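Local coordinates for protein concanavalin B (Canavalia ensiformis, PDB 6CAF) that may bind carbohydrate as a seed protein built on the barrel fold of the family 18 chitinases, at residues A[153-161]-A[192-200]; A[242-253]-A[281-291]. One frame throughout, in Å; residues are numbered along the deposited sequence. Where two conformers were deposited one is given.

Contact 1 (A[153-161]-A[192-200]); sequences FDIQKPVDE and SPDEYLDNA
Beside the position of the family 18 signature, at the C-terminal end of strand 150-154, Pro-158 lies on the ring of Tyr-196. This is a CH-pi contact. Pro-158 CD sits 3.5 Å from the centroid of the Tyr-196 ring, only 1° off the ring normal. Pro-158 CG leans toward one rim, 3.4 Å from Tyr-196 CD1. Glu-195 CG covers the opposite face over its centre, which clamps the ring between two aliphatic groups. At the ring edge, Glu-161 CB is 3.9 Å from Tyr-196 CD1. Tyr-196 has CG anti to its carbonyl carbon (chi1 -56°), and this turn lays the ring against the proline. Water 2 donates to Pro-158 O at 2.6 Å and also hydrogen-bonds Tyr-196 OH.

The sequence Phe-Asp-Ile-Gln at 153-156 stands where the DxxDxDxE signature of glycosyl hydrolase family 18 ends, though the signature is not intact here. Active chitinases carry the acid glutamate at its last position; here it is Gln-156. Gln-156 NE2 donates to Asp-154 OD1 at 3.0 Å in a nearly straight bond (178°). The acceptor lies in the amide plane, but the donor stands above the carboxylate plane.

Deeper in, Leu-197 crosses Ile-155 at about a right angle, with Leu-197 CD2 4.0 Å from Ile-155 CG1. Leu-197 CD1 packs 3.7 Å from Phe-153 O. The Phe-153 ring also meets Phe-206 edge-to-face. The turn that presents Tyr-196 and Leu-197 is an Asx turn. Asp-194 OD2 accepts from both their backbone N atoms, with its anti lone pair toward Leu-197 N at 2.8 Å. Asp-194 OD1 takes a bond from Gly-189 N. Water 1 lies between Asp-194 OD2 and Ile-155 O and can donate to either. Ile-155 and Pro-158 both also touch Tyr-115 and Trp-164.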
loop_
_atom_site.group_PDB
_atom_site.type_symbol
_atom_site.label_atom_id
_atom_site.label_comp_id
_atom_site.label_asym_id
_atom_site.label_seq_id
_atom_site.Cartn_x
_atom_site.Cartn_y
_atom_site.Cartn_z
ATOM N N PHE A 153 -0.879 6.024 0.321
ATOM C CA PHE A 153 -1.920 6.770 -0.378
ATOM C C PHE A 153 -2.620 5.850 -1.383
ATOM O O PHE A 153 -2.239 5.784 -2.558
ATOM C CB PHE A 153 -1.306 7.955 -1.126
ATOM C CG PHE A 153 -0.938 9.152 -0.298
ATOM C CD1 PHE A 153 -0.119 9.055 0.803
ATOM C CD2 PHE A 153 -1.363 10.408 -0.712
ATOM C CE1 PHE A 153 0.241 10.190 1.494
ATOM C CE2 PHE A 153 -0.961 11.535 -0.055
ATOM C CZ PHE A 153 -0.182 11.429 1.061
ATOM N N ASP A 154 -3.674 5.164 -0.951
ATOM C CA ASP A 154 -4.412 4.270 -1.851
ATOM C C ASP A 154 -5.620 5.038 -2.396
ATOM O O ASP A 154 -6.794 4.747 -2.090
ATOM C CB ASP A 154 -4.807 2.965 -1.155
ATOM C CG ASP A 154 -5.163 1.865 -2.105
ATOM O OD1 ASP A 154 -5.351 2.114 -3.310
ATOM O OD2 ASP A 154 -5.315 0.717 -1.623
ATOM N N ILE A 155 -5.315 6.059 -3.174
ATOM C CA ILE A 155 -6.311 7.031 -3.562
ATOM C C ILE A 155 -6.942 6.583 -4.870
ATOM O O ILE A 155 -6.510 6.959 -5.959
ATOM C CB ILE A 155 -5.704 8.440 -3.639
ATOM C CG1 ILE A 155 -4.947 8.804 -2.335
ATOM C CG2 ILE A 155 -6.755 9.478 -3.991
ATOM C CD1 ILE A 155 -5.740 8.618 -1.078
ATOM N N GLN A 156 -7.950 5.730 -4.750
ATOM C CA GLN A 156 -8.507 5.090 -5.903
ATOM C C GLN A 156 -9.910 5.542 -6.237
ATOM O O GLN A 156 -10.354 5.401 -7.374
ATOM C CB GLN A 156 -8.369 3.567 -5.840
ATOM C CG GLN A 156 -8.656 2.856 -4.607
ATOM C CD GLN A 156 -8.738 1.387 -4.792
ATOM O OE1 GLN A 156 -9.740 0.884 -5.265
ATOM N NE2 GLN A 156 -7.673 0.686 -4.456
ATOM N N LYS A 157 -10.581 6.107 -5.250
ATOM C CA LYS A 157 -11.947 6.520 -5.362
ATOM C C LYS A 157 -12.188 7.678 -4.397
ATOM O O LYS A 157 -13.076 7.604 -3.546
ATOM C CB LYS A 157 -12.873 5.322 -5.053
ATOM C CG LYS A 157 -14.323 5.574 -5.382
ATOM C CD LYS A 157 -15.285 4.640 -4.653
ATOM C CE LYS A 157 -15.064 4.550 -3.142
ATOM N NZ LYS A 157 -14.923 5.841 -2.416
ATOM N N PRO A 158 -11.402 8.768 -4.534
ATOM C CA PRO A 158 -11.627 9.940 -3.732
ATOM C C PRO A 158 -12.790 10.738 -4.244
ATOM O O PRO A 158 -13.265 10.506 -5.350
ATOM C CB PRO A 158 -10.356 10.752 -3.917
ATOM C CG PRO A 158 -10.015 10.461 -5.356
ATOM C CD PRO A 158 -10.341 8.990 -5.522
ATOM N N VAL A 159 -13.229 11.709 -3.457
ATOM C CA VAL A 159 -14.229 12.626 -3.967
ATOM C C VAL A 159 -13.678 13.225 -5.256
ATOM O O VAL A 159 -14.321 13.174 -6.318
ATOM C CB VAL A 159 -14.524 13.742 -2.959
ATOM C CG1 VAL A 159 -15.469 14.767 -3.577
ATOM C CG2 VAL A 159 -15.090 13.171 -1.655
ATOM N N ASP A 160 -12.475 13.787 -5.164
ATOM C CA ASP A 160 -11.759 14.214 -6.375
ATOM C C ASP A 160 -10.261 14.231 -6.255
ATOM O O ASP A 160 -9.706 13.679 -5.326
ATOM C CB ASP A 160 -12.256 15.551 -6.902
ATOM C CG ASP A 160 -11.664 16.761 -6.187
ATOM O OD1 ASP A 160 -10.626 16.691 -5.471
ATOM O OD2 ASP A 160 -12.237 17.849 -6.419
ATOM N N GLU A 161 -9.607 14.870 -7.214
ATOM C CA GLU A 161 -8.208 14.642 -7.448
ATOM C C GLU A 161 -7.342 15.706 -6.843
ATOM O O GLU A 161 -6.139 15.571 -6.889
ATOM C CB GLU A 161 -7.893 14.515 -8.946
ATOM C CG GLU A 161 -7.446 15.751 -9.679
ATOM C CD GLU A 161 -8.620 16.513 -10.183
ATOM O OE1 GLU A 161 -9.734 16.266 -9.654
ATOM O OE2 GLU A 161 -8.461 17.341 -11.098
ATOM N N SER A 192 -0.698 5.207 -16.616
ATOM C CA SER A 192 -0.039 6.464 -16.354
ATOM C C SER A 192 -0.395 7.464 -17.441
ATOM O O SER A 192 -0.421 7.101 -18.604
ATOM C CB SER A 192 1.478 6.272 -16.340
ATOM O OG SER A 192 2.152 7.483 -16.133
ATOM N N PRO A 193 -0.715 8.701 -17.090
ATOM C CA PRO A 193 -0.706 9.259 -15.727
ATOM C C PRO A 193 -1.952 8.891 -14.937
ATOM O O PRO A 193 -3.050 8.819 -15.478
ATOM C CB PRO A 193 -0.703 10.766 -16.004
ATOM C CG PRO A 193 -1.446 10.902 -17.316
ATOM C CD PRO A 193 -0.963 9.733 -18.112
ATOM N N ASP A 194 -1.796 8.683 -13.650
ATOM C CA ASP A 194 -2.932 8.349 -12.812
ATOM C C ASP A 194 -3.841 9.557 -12.657
ATOM O O ASP A 194 -3.382 10.655 -12.374
ATOM C CB ASP A 194 -2.490 7.866 -11.437
ATOM C CG ASP A 194 -3.637 7.333 -10.622
ATOM O OD1 ASP A 194 -4.034 6.177 -10.870
ATOM O OD2 ASP A 194 -4.129 8.059 -9.746
ATOM N N GLU A 195 -5.143 9.331 -12.715
ATOM C CA GLU A 195 -6.112 10.438 -12.634
ATOM C C GLU A 195 -6.108 11.167 -11.306
ATOM O O GLU A 195 -6.417 12.356 -11.249
ATOM C CB GLU A 195 -7.531 9.901 -12.897
ATOM C CG GLU A 195 -8.686 10.664 -12.244
ATOM C CD GLU A 195 -10.063 10.215 -12.728
ATOM O OE1 GLU A 195 -10.266 8.987 -12.931
ATOM O OE2 GLU A 195 -10.947 11.101 -12.906
ATOM N N TYR A 196 -5.771 10.462 -10.236
ATOM C CA TYR A 196 -5.830 11.045 -8.910
ATOM C C TYR A 196 -4.489 11.401 -8.313
ATOM O O TYR A 196 -4.380 12.382 -7.574
ATOM C CB TYR A 196 -6.591 10.125 -7.951
ATOM C CG TYR A 196 -7.957 9.809 -8.427
ATOM C CD1 TYR A 196 -8.905 10.808 -8.552
ATOM C CD2 TYR A 196 -8.331 8.503 -8.721
ATOM C CE1 TYR A 196 -10.186 10.528 -9.006
ATOM C CE2 TYR A 196 -9.604 8.205 -9.175
ATOM C CZ TYR A 196 -10.531 9.226 -9.307
ATOM O OH TYR A 196 -11.807 8.952 -9.716
ATOM N N LEU A 197 -3.472 10.590 -8.620
ATOM C CA LEU A 197 -2.202 10.685 -7.946
ATOM C C LEU A 197 -1.081 11.243 -8.803
ATOM O O LEU A 197 0.040 11.359 -8.303
ATOM C CB LEU A 197 -1.805 9.311 -7.402
ATOM C CG LEU A 197 -2.562 8.863 -6.153
ATOM C CD1 LEU A 197 -2.364 7.371 -5.925
ATOM C CD2 LEU A 197 -2.112 9.683 -4.964
ATOM N N ASP A 198 -1.315 11.606 -10.062
ATOM C CA ASP A 198 -0.186 12.043 -10.871
ATOM C C ASP A 198 0.546 13.242 -10.277
ATOM O O ASP A 198 1.772 13.253 -10.218
ATOM C CB ASP A 198 -0.537 12.322 -12.321
ATOM C CG ASP A 198 0.714 12.405 -13.218
ATOM O OD1 ASP A 198 1.529 11.471 -13.212
ATOM O OD2 ASP A 198 0.870 13.423 -13.904
ATOM N N ASN A 199 -0.192 14.276 -9.869
ATOM C CA ASN A 199 0.500 15.448 -9.317
ATOM C C ASN A 199 1.297 15.059 -8.069
ATOM O O ASN A 199 2.437 15.511 -7.878
ATOM C CB ASN A 199 -0.461 16.576 -8.979
ATOM C CG ASN A 199 -0.934 17.310 -10.181
ATOM O OD1 ASN A 199 -0.352 17.252 -11.243
ATOM N ND2 ASN A 199 -1.960 18.093 -9.980
ATOM N N ALA A 200 0.704 14.240 -7.203
ATOM C CA ALA A 200 1.455 13.798 -6.031
ATOM C C ALA A 200 2.716 13.029 -6.441
ATOM O O ALA A 200 3.802 13.251 -5.886
ATOM C CB ALA A 200 0.562 12.970 -5.126
HETATM O O HOH W 1 -5.366 5.913 -8.230
HETATM O O HOH W 2 -13.650 8.773 -7.271
#

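Contact 2 (A[242-253]-A[281-291]); sequences PRDKNLFLELPA and QTRYAGIALWN
Arg-283 folds its side chain back over the start of segment 242-253. Arg-283 NE donates to Asp-244 O at 2.8 Å. Arg-283 NH2 donates to Asn-246 OD1 at 2.9 Å in a nearly straight bond (N-H...O 167°), on a lone pair of Asn-246 OD1 and in the guanidinium plane. Arg-243 CA lies over one face of the guanidinium and Leu-247 CD1 over the opposite face. Bends at chi2 and chi3 bring the group there. Asn-246 is itself held by its ND2, which bonds Pro-242 O at 2.9 Å. Arg-283 NH1 also donates to Thr-237 O in helix 227-239, and NH2 to Val-240 O. A methionine in its place would probably leave Asn-246 OD1 and the carbonyls of Asp-244, Thr-237 and Val-240 without these N-H donors.

Past this clasp, strands 247-252 and 284-290 run parallel, with 23° between their axes. Leu-249 N bonds Gly-286 O at 3.0 Å, and Ala-288 N bonds Leu-249 O at 2.8 Å. Ala-253 N to Trp-290 O ends the ladder. Ala-285 CB sits over the Phe-248 ring, 3.6 Å from its centroid, as a CH-pi contact. At Gly-286 the backbone angles themselves call for glycine, and a side chain would also press on Phe-248.

The pair belongs to the parallel barrel. Strand 208-212 adjoins 247-252, and strand 31-36 adjoins 284-290. Inside, Glu-250 bonds Tyr-35 and Tyr-214. Outside, Leu-247, Leu-249 and Tyr-284 pack on Trp-233 of helix 227-239.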
loop_
_atom_site.group_PDB
_atom_site.type_symbol
_atom_site.label_atom_id
_atom_site.label_comp_id
_atom_site.label_asym_id
_atom_site.label_seq_id
_atom_site.Cartn_x
_atom_site.Cartn_y
_atom_site.Cartn_z
ATOM N N PRO A 242 12.712 9.436 -7.996
ATOM C CA PRO A 242 14.007 9.125 -8.616
ATOM C C PRO A 242 14.097 7.711 -9.134
ATOM O O PRO A 242 13.185 6.899 -8.898
ATOM C CB PRO A 242 14.984 9.339 -7.458
ATOM C CG PRO A 242 14.193 8.966 -6.257
ATOM C CD PRO A 242 12.796 9.428 -6.536
ATOM N N ARG A 243 15.198 7.393 -9.808
ATOM C CA ARG A 243 15.370 6.083 -10.429
ATOM C C ARG A 243 15.978 5.082 -9.429
ATOM O O ARG A 243 17.007 4.458 -9.668
ATOM C CB ARG A 243 16.209 6.191 -11.704
ATOM C CG ARG A 243 15.753 7.229 -12.737
ATOM C CD ARG A 243 14.261 7.285 -13.042
ATOM N NE ARG A 243 14.005 7.903 -14.347
ATOM C CZ ARG A 243 12.845 8.397 -14.750
ATOM N NH1 ARG A 243 11.817 8.395 -13.956
ATOM N NH2 ARG A 243 12.704 8.883 -15.975
ATOM N N ASP A 244 15.278 4.903 -8.330
ATOM C CA ASP A 244 15.680 4.024 -7.246
ATOM C C ASP A 244 14.850 2.728 -7.302
ATOM O O ASP A 244 13.943 2.572 -8.117
ATOM C CB ASP A 244 15.447 4.734 -5.891
ATOM C CG ASP A 244 16.383 5.887 -5.614
ATOM O OD1 ASP A 244 17.433 6.041 -6.266
ATOM O OD2 ASP A 244 16.061 6.656 -4.680
ATOM N N LYS A 245 15.127 1.820 -6.385
ATOM C CA LYS A 245 14.374 0.594 -6.279
ATOM C C LYS A 245 13.095 0.872 -5.534
ATOM O O LYS A 245 12.971 0.574 -4.351
ATOM C CB LYS A 245 15.222 -0.443 -5.573
ATOM C CG LYS A 245 14.800 -1.861 -5.755
ATOM C CD LYS A 245 15.892 -2.904 -5.461
ATOM C CE LYS A 245 16.990 -2.835 -6.510
ATOM N NZ LYS A 245 17.785 -4.086 -6.616
ATOM N N ASN A 246 12.146 1.470 -6.243
ATOM C CA ASN A 246 10.984 2.056 -5.600
ATOM C C ASN A 246 9.657 1.653 -6.224
ATOM O O ASN A 246 8.642 2.198 -5.809
ATOM C CB ASN A 246 11.105 3.576 -5.521
ATOM C CG ASN A 246 11.318 4.248 -6.865
ATOM O OD1 ASN A 246 11.143 3.654 -7.923
ATOM N ND2 ASN A 246 11.695 5.544 -6.812
ATOM N N LEU A 247 9.681 0.700 -7.162
ATOM C CA LEU A 247 8.477 0.287 -7.869
ATOM C C LEU A 247 8.087 -1.129 -7.494
ATOM O O LEU A 247 8.906 -2.050 -7.517
ATOM C CB LEU A 247 8.644 0.368 -9.365
ATOM C CG LEU A 247 8.936 1.700 -9.973
ATOM C CD1 LEU A 247 8.999 1.560 -11.490
ATOM C CD2 LEU A 247 7.893 2.688 -9.561
ATOM N N PHE A 248 6.813 -1.272 -7.155
ATOM C CA PHE A 248 6.251 -2.555 -6.834
ATOM C C PHE A 248 5.078 -2.839 -7.752
ATOM O O PHE A 248 4.382 -1.899 -8.166
ATOM C CB PHE A 248 5.682 -2.578 -5.422
ATOM C CG PHE A 248 6.669 -2.419 -4.314
ATOM C CD1 PHE A 248 7.222 -1.186 -4.029
ATOM C CD2 PHE A 248 6.980 -3.503 -3.484
ATOM C CE1 PHE A 248 8.069 -1.026 -2.953
ATOM C CE2 PHE A 248 7.855 -3.348 -2.419
ATOM C CZ PHE A 248 8.371 -2.090 -2.146
ATOM N N LEU A 249 4.831 -4.122 -8.022
ATOM C CA LEU A 249 3.584 -4.524 -8.670
ATOM C C LEU A 249 2.563 -4.866 -7.606
ATOM O O LEU A 249 2.775 -5.803 -6.816
ATOM C CB LEU A 249 3.749 -5.760 -9.547
ATOM C CG LEU A 249 4.730 -5.642 -10.694
ATOM C CD1 LEU A 249 6.123 -6.074 -10.242
ATOM C CD2 LEU A 249 4.291 -6.547 -11.835
ATOM N N GLU A 250 1.438 -4.150 -7.580
ATOM C CA GLU A 250 0.315 -4.541 -6.737
ATOM C C GLU A 250 -0.606 -5.420 -7.565
ATOM O O GLU A 250 -1.020 -5.038 -8.665
ATOM C CB GLU A 250 -0.443 -3.356 -6.158
ATOM C CG GLU A 250 -1.575 -3.809 -5.281
ATOM C CD GLU A 250 -2.293 -2.682 -4.600
ATOM O OE1 GLU A 250 -1.584 -1.823 -4.042
ATOM O OE2 GLU A 250 -3.541 -2.713 -4.519
ATOM N N LEU A 251 -0.888 -6.593 -7.016
ATOM C CA LEU A 251 -1.582 -7.646 -7.735
ATOM C C LEU A 251 -2.649 -8.250 -6.836
ATOM O O LEU A 251 -2.535 -8.238 -5.600
ATOM C CB LEU A 251 -0.575 -8.745 -8.080
ATOM C CG LEU A 251 0.540 -8.337 -9.054
ATOM C CD1 LEU A 251 1.598 -9.427 -9.136
ATOM C CD2 LEU A 251 -0.060 -7.987 -10.389
ATOM N N PRO A 252 -3.677 -8.830 -7.454
ATOM C CA PRO A 252 -4.668 -9.545 -6.663
ATOM C C PRO A 252 -4.145 -10.916 -6.278
ATOM O O PRO A 252 -3.498 -11.581 -7.082
ATOM C CB PRO A 252 -5.852 -9.672 -7.621
ATOM C CG PRO A 252 -5.260 -9.625 -8.971
ATOM C CD PRO A 252 -3.986 -8.855 -8.893
ATOM N N ALA A 253 -4.451 -11.356 -5.059
ATOM C CA ALA A 253 -3.911 -12.640 -4.609
ATOM C C ALA A 253 -4.788 -13.819 -4.960
ATOM O O ALA A 253 -4.414 -14.948 -4.676
ATOM C CB ALA A 253 -3.619 -12.614 -3.122
ATOM N N GLN A 281 16.588 -4.674 -12.610
ATOM C CA GLN A 281 17.669 -4.699 -11.661
ATOM C C GLN A 281 17.845 -3.421 -10.846
ATOM O O GLN A 281 18.494 -3.460 -9.811
ATOM C CB GLN A 281 18.991 -5.065 -12.362
ATOM C CG GLN A 281 18.973 -6.440 -13.038
ATOM C CD GLN A 281 18.630 -7.588 -12.089
ATOM O OE1 GLN A 281 18.928 -7.548 -10.890
ATOM N NE2 GLN A 281 18.021 -8.634 -12.638
ATOM N N THR A 282 17.297 -2.307 -11.319
ATOM C CA THR A 282 17.426 -1.063 -10.607
ATOM C C THR A 282 16.126 -0.509 -10.044
ATOM O O THR A 282 16.180 0.277 -9.131
ATOM C CB THR A 282 18.070 0.029 -11.463
ATOM O OG1 THR A 282 17.320 0.189 -12.665
ATOM C CG2 THR A 282 19.508 -0.361 -11.821
ATOM N N ARG A 283 14.967 -0.921 -10.561
ATOM C CA ARG A 283 13.717 -0.292 -10.168
ATOM C C ARG A 283 12.776 -1.203 -9.400
ATOM O O ARG A 283 11.917 -0.716 -8.689
ATOM C CB ARG A 283 12.982 0.284 -11.379
ATOM C CG ARG A 283 13.799 1.302 -12.143
ATOM C CD ARG A 283 14.222 2.509 -11.328
ATOM N NE ARG A 283 13.109 3.180 -10.694
ATOM C CZ ARG A 283 12.323 4.056 -11.318
ATOM N NH1 ARG A 283 12.524 4.364 -12.597
ATOM N NH2 ARG A 283 11.312 4.615 -10.670
ATOM N N TYR A 284 12.877 -2.529 -9.601
ATOM C CA TYR A 284 11.910 -3.446 -9.023
ATOM C C TYR A 284 12.213 -3.711 -7.548
ATOM O O TYR A 284 13.301 -4.207 -7.196
ATOM C CB TYR A 284 11.920 -4.758 -9.788
ATOM C CG TYR A 284 11.189 -5.889 -9.137
ATOM C CD1 TYR A 284 9.813 -5.974 -9.161
ATOM C CD2 TYR A 284 11.877 -6.879 -8.480
ATOM C CE1 TYR A 284 9.144 -7.014 -8.530
ATOM C CE2 TYR A 284 11.227 -7.914 -7.849
ATOM C CZ TYR A 284 9.870 -7.991 -7.888
ATOM O OH TYR A 284 9.196 -9.016 -7.271
ATOM N N ALA A 285 11.229 -3.423 -6.693
ATOM C CA ALA A 285 11.340 -3.645 -5.275
ATOM C C ALA A 285 10.569 -4.862 -4.773
ATOM O O ALA A 285 10.891 -5.426 -3.718
ATOM C CB ALA A 285 10.869 -2.411 -4.523
ATOM N N GLY A 286 9.519 -5.256 -5.487
ATOM C CA GLY A 286 8.708 -6.365 -5.001
ATOM C C GLY A 286 7.275 -6.244 -5.446
ATOM O O GLY A 286 6.956 -5.629 -6.480
ATOM N N ILE A 287 6.409 -6.868 -4.657
ATOM C CA ILE A 287 5.018 -6.939 -4.989
ATOM C C ILE A 287 4.174 -6.603 -3.767
ATOM O O ILE A 287 4.635 -6.740 -2.623
ATOM C CB ILE A 287 4.615 -8.321 -5.529
ATOM C CG1 ILE A 287 4.766 -9.403 -4.503
ATOM C CG2 ILE A 287 5.390 -8.657 -6.806
ATOM C CD1 ILE A 287 4.245 -10.764 -4.950
ATOM N N ALA A 288 2.948 -6.154 -4.020
ATOM C CA ALA A 288 1.941 -6.033 -2.986
ATOM C C ALA A 288 0.756 -6.885 -3.357
ATOM O O ALA A 288 0.415 -6.992 -4.527
ATOM C CB ALA A 288 1.476 -4.588 -2.807
ATOM N N LEU A 289 0.127 -7.473 -2.347
ATOM C CA LEU A 289 -1.016 -8.342 -2.571
ATOM C C LEU A 289 -2.292 -7.778 -1.944
ATOM O O LEU A 289 -2.360 -7.519 -0.725
ATOM C CB LEU A 289 -0.740 -9.734 -2.028
ATOM C CG LEU A 289 0.400 -10.458 -2.741
ATOM C CD1 LEU A 289 0.775 -11.751 -2.035
ATOM C CD2 LEU A 289 0.070 -10.716 -4.179
ATOM N N TRP A 290 -3.288 -7.611 -2.821
ATOM C CA TRP A 290 -4.650 -7.322 -2.424
ATOM C C TRP A 290 -5.368 -8.675 -2.380
ATOM O O TRP A 290 -5.579 -9.264 -3.449
ATOM C CB TRP A 290 -5.336 -6.381 -3.439
ATOM C CG TRP A 290 -6.764 -6.175 -3.099
ATOM C CD1 TRP A 290 -7.823 -6.720 -3.729
ATOM C CD2 TRP A 290 -7.274 -5.485 -1.958
ATOM N NE1 TRP A 290 -9.002 -6.403 -3.044
ATOM C CE2 TRP A 290 -8.682 -5.612 -1.971
ATOM C CE3 TRP A 290 -6.691 -4.676 -0.978
ATOM C CZ2 TRP A 290 -9.499 -5.028 -0.988
ATOM C CZ3 TRP A 290 -7.513 -4.093 0.000
ATOM C CH2 TRP A 290 -8.892 -4.262 -0.012
ATOM N N ASN A 291 -5.724 -9.229 -1.215
ATOM C CA ASN A 291 -5.468 -8.774 0.141
ATOM C C ASN A 291 -5.099 -10.000 0.996
ATOM O O ASN A 291 -4.908 -11.118 0.472
ATOM C CB ASN A 291 -6.676 -8.041 0.699
ATOM C CG ASN A 291 -7.908 -8.929 0.770
ATOM O OD1 ASN A 291 -7.912 -10.084 0.354
ATOM N ND2 ASN A 291 -8.965 -8.390 1.348
HETATM O O HOH W 3 15.604 -5.026 -8.391
HETATM O O HOH W 4 19.289 -5.955 -8.362
#

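Overall arrangement
Both contacts reach the same curled parallel sheet. Contact 1 grows from strand 150-154 and contact 2 joins strands 247-252 and 284-290. Their centres are 18 Å apart. They do not touch, but their nearest atoms are about 5 Å apart, where the carboxylates of Asp-154 and Glu-250 approach each other. Asp-154, Gln-156, Glu-250 and Trp-290 therefore gather at the C-terminal mouth of the barrel, where family 18 enzymes bind their sugar. The cis peptide after Trp-290 is as in chitinase relatives, whose tryptophan floors the cleft. Contact 1 shapes the loops above the strand ends, whereas contact 2 runs down the barrel wall.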